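Local coordinates for protein AGR_C_1268p (Agrobacterium tumefaciens str. C58, PDB 2GHS) that probably acts as a metal-dependent gluconolactonase of the SMP-30/regucalcin family, opening sugar lactones in a site built round one divalent cation, at residues A[46-51]-A[63-68]; A[284-289]-A[310-315]. All coordinates share one frame; numbering follows the deposited sequence. Where two conformers were deposited one is given.

Interaction 1: residues A[46-51]-A[63-68]; sequences TPMLLG and AWWFNI
The carboxamide of N67 reaches across to the backbone at L49 and L50 and does most of the polar work between 46-51 and 63-68. Its OD1 accepts the amide of L50, N to OD1 3.0 Å, in an almost straight bond (172° at the hydrogen) that approaches OD1 almost head-on, with a C=O...N angle of 161°. The amide N of L49 also lies 3.3 Å from OD1. On the other branch of the same amide, ND2 donates to a water 2.8 Å away, which in turn accepts the N-H of L49 and weakly bonds P47 O. With ND2 also bonded to E72, both ends of the carboxamide are held and its flip is fixed. A chi1 of -168° puts CG of N67 anti to its own backbone N and sends the amide out to the loop. The backbone adds one bond, I68 N to L50 O at 3.0 Å, and beside it G51 and N67 face each other as an antiparallel non-hydrogen-bonded pair.

The apolar part is a Met-aromatic contact. Selenomethionine M48, its chain bent at chi2 and chi3, brings SE to the edge of the W65 indole, in the ring plane and 3.5 Å from NE1; SE also rests 3.9 Å from CB of N67. L50 completes the packing, its CD2 lying 4.2 Å from CB of I68.

This is where the loop after strand 41-44 enters strand 51-57, the first strand of a four-stranded propeller sheet, with 62-67 next to it. H74 of strand 72-77 stacks on W65 and touches M48, while I68 lies against E52, a predicted metal ligand, and against S93 of strand 92-99.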
# COMPACT_ATOMS: atom_id res chain seq x y z
N THR A 46 7.58 -16.02 -6.87
CA THR A 46 7.44 -16.46 -5.48
C THR A 46 6.10 -16.02 -4.96
O THR A 46 5.81 -14.84 -5.01
CB THR A 46 8.49 -15.79 -4.58
OG1 THR A 46 9.77 -15.91 -5.19
CG2 THR A 46 8.52 -16.40 -3.20
N PRO A 47 5.29 -16.94 -4.46
CA PRO A 47 4.00 -16.52 -3.88
C PRO A 47 4.13 -15.95 -2.49
O PRO A 47 4.83 -16.52 -1.63
CB PRO A 47 3.15 -17.80 -3.88
CG PRO A 47 4.12 -18.93 -4.04
CD PRO A 47 5.48 -18.41 -4.40
N MSE A 48 3.42 -14.86 -2.26
CA MSE A 48 3.40 -14.20 -0.96
C MSE A 48 2.18 -14.64 -0.19
O MSE A 48 1.07 -14.61 -0.71
CB MSE A 48 3.27 -12.69 -1.13
CG MSE A 48 4.32 -12.05 -1.97
SE MSE A 48 6.12 -12.04 -1.12
CE MSE A 48 6.79 -13.61 -1.97
N LEU A 49 2.38 -15.00 1.07
CA LEU A 49 1.25 -15.26 1.96
C LEU A 49 0.42 -13.99 2.08
O LEU A 49 -0.80 -14.02 1.92
CB LEU A 49 1.74 -15.75 3.31
CG LEU A 49 0.71 -16.04 4.36
CD1 LEU A 49 -0.19 -17.14 3.85
CD2 LEU A 49 1.44 -16.40 5.67
N LEU A 50 1.09 -12.85 2.29
CA LEU A 50 0.38 -11.57 2.36
C LEU A 50 1.28 -10.49 1.78
O LEU A 50 1.99 -9.76 2.50
CB LEU A 50 -0.07 -11.27 3.80
CG LEU A 50 -0.95 -10.01 3.96
CD1 LEU A 50 -2.08 -10.02 2.99
CD2 LEU A 50 -1.47 -9.85 5.39
N GLY A 51 1.29 -10.42 0.45
CA GLY A 51 2.08 -9.43 -0.23
C GLY A 51 1.43 -8.09 -0.02
O GLY A 51 0.20 -7.97 -0.22
N ALA A 63 12.09 -2.21 -6.95
CA ALA A 63 10.81 -2.34 -6.30
C ALA A 63 10.99 -3.06 -4.98
O ALA A 63 11.75 -4.01 -4.87
CB ALA A 63 9.84 -3.12 -7.22
N TRP A 64 10.26 -2.59 -3.98
CA TRP A 64 10.27 -3.15 -2.66
C TRP A 64 8.82 -3.50 -2.26
O TRP A 64 7.87 -2.79 -2.64
CB TRP A 64 10.82 -2.12 -1.68
CG TRP A 64 12.24 -1.71 -1.91
CD1 TRP A 64 12.67 -0.70 -2.71
CD2 TRP A 64 13.40 -2.25 -1.28
NE1 TRP A 64 14.04 -0.60 -2.63
CE2 TRP A 64 14.50 -1.55 -1.74
CE3 TRP A 64 13.60 -3.27 -0.34
CZ2 TRP A 64 15.80 -1.84 -1.31
CZ3 TRP A 64 14.90 -3.55 0.09
CH2 TRP A 64 15.98 -2.83 -0.41
N TRP A 65 8.64 -4.58 -1.51
CA TRP A 65 7.33 -4.87 -0.90
C TRP A 65 7.52 -5.77 0.30
O TRP A 65 8.65 -6.22 0.58
CB TRP A 65 6.35 -5.49 -1.90
CG TRP A 65 6.72 -6.82 -2.45
CD1 TRP A 65 6.40 -8.04 -1.92
CD2 TRP A 65 7.43 -7.07 -3.65
NE1 TRP A 65 6.90 -9.03 -2.73
CE2 TRP A 65 7.53 -8.46 -3.80
CE3 TRP A 65 8.01 -6.23 -4.62
CZ2 TRP A 65 8.20 -9.04 -4.86
CZ3 TRP A 65 8.67 -6.83 -5.70
CH2 TRP A 65 8.76 -8.22 -5.79
N PHE A 66 6.44 -6.03 1.03
CA PHE A 66 6.51 -6.89 2.17
C PHE A 66 5.72 -8.17 2.02
O PHE A 66 4.74 -8.23 1.29
CB PHE A 66 5.99 -6.15 3.43
CG PHE A 66 6.77 -4.94 3.80
CD1 PHE A 66 6.44 -3.70 3.25
CD2 PHE A 66 7.79 -5.03 4.71
CE1 PHE A 66 7.17 -2.56 3.60
CE2 PHE A 66 8.53 -3.92 5.06
CZ PHE A 66 8.23 -2.68 4.50
N ASN A 67 6.15 -9.18 2.75
CA ASN A 67 5.35 -10.38 3.05
C ASN A 67 5.02 -10.28 4.53
O ASN A 67 5.80 -10.68 5.36
CB ASN A 67 6.11 -11.64 2.72
CG ASN A 67 5.24 -12.89 2.74
OD1 ASN A 67 4.04 -12.81 2.88
ND2 ASN A 67 5.87 -14.06 2.57
N ILE A 68 3.88 -9.64 4.83
CA ILE A 68 3.68 -9.07 6.17
C ILE A 68 3.82 -10.13 7.26
O ILE A 68 4.62 -9.99 8.19
CB ILE A 68 2.29 -8.35 6.33
CG1 ILE A 68 2.21 -7.11 5.46
CG2 ILE A 68 2.08 -7.96 7.83
CD1 ILE A 68 0.89 -6.39 5.63
O HOH W 1 4.84 -16.57 1.79

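Interaction 2: residues A[284-289]-A[310-315]; sequences SRLLVT and FELGIE
A short antiparallel pairing of neighbouring strands in one propeller sheet, interrupted by water, joins 284-289 to 310-315. V288 and F310 form the hydrogen-bonded pair, F310 N to V288 O and V288 N to F310 O both measuring 2.9 Å. L287 and E311 are the non-hydrogen-bonded pair beside it, and L312 N then reaches L286 O at 2.9 Å. Around G313 and I314 the chains draw apart, and a water bridges the gap, taking the amide of L286 and donating to both L312 O and I314 O. The backbones meet again where S284 bonds V316.

L286 and L312 run alongside each other in the same direction, CD2 to CD1 3.8 Å, and CG2 of V288 comes to 4.2 Å from CG of L312. In one of its two conformers R285 bends back at chi2 (-69°), and NH1 donates to S284 O (3.1 Å) from above the carbonyl plane and to a water that bonds E315 OE2; this end is therefore loosely defined. That carboxylate oxygen has its salt bridge with K317.

A classic beta bulge sets S284 and R285 together opposite I279 of strand 273-279. Strand 41-44 lies beyond 309-311, its R41 holding E311 in a salt bridge, while Y266 of strand 262-267 packs on L312 and I314.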
# COMPACT_ATOMS: atom_id res chain seq x y z
N SER A 284 5.59 4.80 -15.13
CA SER A 284 4.54 4.56 -16.15
C SER A 284 4.03 3.13 -16.28
O SER A 284 3.31 2.82 -17.25
CB SER A 284 4.99 5.07 -17.52
OG SER A 284 6.11 4.32 -17.95
N ARG A 285 4.45 2.26 -15.35
CA ARG A 285 3.96 0.89 -15.25
C ARG A 285 3.35 0.64 -13.89
O ARG A 285 3.65 1.36 -12.92
CB ARG A 285 5.09 -0.12 -15.47
CG ARG A 285 5.94 0.16 -16.67
CD ARG A 285 5.19 -0.08 -17.95
NE ARG A 285 6.08 0.20 -19.08
CZ ARG A 285 6.05 1.28 -19.86
NH1 ARG A 285 5.11 2.23 -19.73
NH2 ARG A 285 6.94 1.37 -20.81
N LEU A 286 2.48 -0.37 -13.81
CA LEU A 286 1.79 -0.63 -12.56
C LEU A 286 2.07 -2.04 -12.07
O LEU A 286 1.72 -3.01 -12.73
CB LEU A 286 0.29 -0.37 -12.70
CG LEU A 286 -0.42 -0.12 -11.37
CD1 LEU A 286 -0.09 1.27 -10.79
CD2 LEU A 286 -1.91 -0.32 -11.48
N LEU A 287 2.76 -2.10 -10.93
CA LEU A 287 2.97 -3.36 -10.17
C LEU A 287 1.77 -3.63 -9.27
O LEU A 287 1.20 -2.67 -8.74
CB LEU A 287 4.28 -3.23 -9.36
CG LEU A 287 4.71 -4.35 -8.41
CD1 LEU A 287 6.20 -4.26 -8.19
CD2 LEU A 287 4.00 -4.26 -7.07
N VAL A 288 1.41 -4.91 -9.07
CA VAL A 288 0.25 -5.30 -8.24
C VAL A 288 0.65 -6.52 -7.43
O VAL A 288 1.08 -7.52 -8.00
CB VAL A 288 -0.96 -5.66 -9.13
CG1 VAL A 288 -2.13 -5.96 -8.28
CG2 VAL A 288 -1.26 -4.54 -10.13
N THR A 289 0.59 -6.40 -6.10
CA THR A 289 0.79 -7.50 -5.18
C THR A 289 -0.51 -8.24 -4.93
O THR A 289 -1.63 -7.72 -5.10
CB THR A 289 1.37 -7.05 -3.83
OG1 THR A 289 0.64 -5.93 -3.32
CG2 THR A 289 2.81 -6.60 -4.02
N PHE A 310 2.62 -8.99 -9.93
CA PHE A 310 2.39 -8.78 -11.35
C PHE A 310 2.71 -7.37 -11.82
O PHE A 310 2.84 -6.46 -11.03
CB PHE A 310 0.92 -9.04 -11.68
CG PHE A 310 0.41 -10.34 -11.15
CD1 PHE A 310 0.62 -11.54 -11.84
CD2 PHE A 310 -0.31 -10.39 -9.94
CE1 PHE A 310 0.17 -12.77 -11.29
CE2 PHE A 310 -0.78 -11.62 -9.43
CZ PHE A 310 -0.51 -12.79 -10.07
N GLU A 311 2.83 -7.20 -13.12
CA GLU A 311 2.79 -5.88 -13.77
C GLU A 311 1.68 -5.89 -14.80
O GLU A 311 1.57 -6.82 -15.61
CB GLU A 311 4.13 -5.62 -14.46
CG GLU A 311 4.33 -4.27 -15.07
CD GLU A 311 5.62 -4.25 -15.85
OE1 GLU A 311 6.69 -4.11 -15.26
OE2 GLU A 311 5.60 -4.44 -17.09
N LEU A 312 0.86 -4.84 -14.84
CA LEU A 312 -0.21 -4.78 -15.85
C LEU A 312 0.37 -4.54 -17.25
O LEU A 312 1.51 -4.04 -17.37
CB LEU A 312 -1.18 -3.65 -15.50
CG LEU A 312 -2.00 -3.74 -14.22
CD1 LEU A 312 -3.07 -2.65 -14.19
CD2 LEU A 312 -2.66 -5.09 -14.12
N GLY A 313 -0.40 -4.84 -18.29
CA GLY A 313 0.05 -4.61 -19.65
C GLY A 313 -0.12 -3.19 -20.15
O GLY A 313 0.37 -2.83 -21.21
N ILE A 314 -0.82 -2.38 -19.36
CA ILE A 314 -1.20 -1.01 -19.78
C ILE A 314 -0.30 0.05 -19.19
O ILE A 314 0.35 -0.11 -18.15
CB ILE A 314 -2.68 -0.69 -19.43
CG1 ILE A 314 -2.90 -0.80 -17.91
CG2 ILE A 314 -3.64 -1.59 -20.22
CD1 ILE A 314 -3.39 0.42 -17.32
N GLU A 315 -0.26 1.18 -19.86
CA GLU A 315 0.47 2.31 -19.37
C GLU A 315 -0.32 3.06 -18.31
O GLU A 315 -1.55 3.18 -18.41
CB GLU A 315 0.80 3.27 -20.49
CG GLU A 315 1.88 4.28 -20.07
CD GLU A 315 1.67 5.70 -20.55
OE1 GLU A 315 0.50 6.14 -20.75
OE2 GLU A 315 2.72 6.36 -20.77
O HOH W 2 4.75 4.85 -21.02
O HOH W 3 1.83 -1.48 -16.37

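How the interactions relate
Interaction 1 is almost wholly buried, with L49 partly exposed, whereas interaction 2 runs from a buried middle at V288 and L312 out to the exposed pair R285 and E315. They belong to adjoining sheets of the beta-propeller and touch directly: A63 CB packs 3.9 Å from L287 CD1, and the CG2 methyl of T289 packs against the face of the W65 indole at CG, 4.2 Å away. The segment 46-51, loop up to L50, links the two sheets, leaving strand 41-44, which edges 309-311, and entering strand 51-57. In interaction 1 one side-chain amide serves the irregular loop backbone; in interaction 2 main-chain bonds dominate. Interaction 1 also lies nearer the predicted metal site.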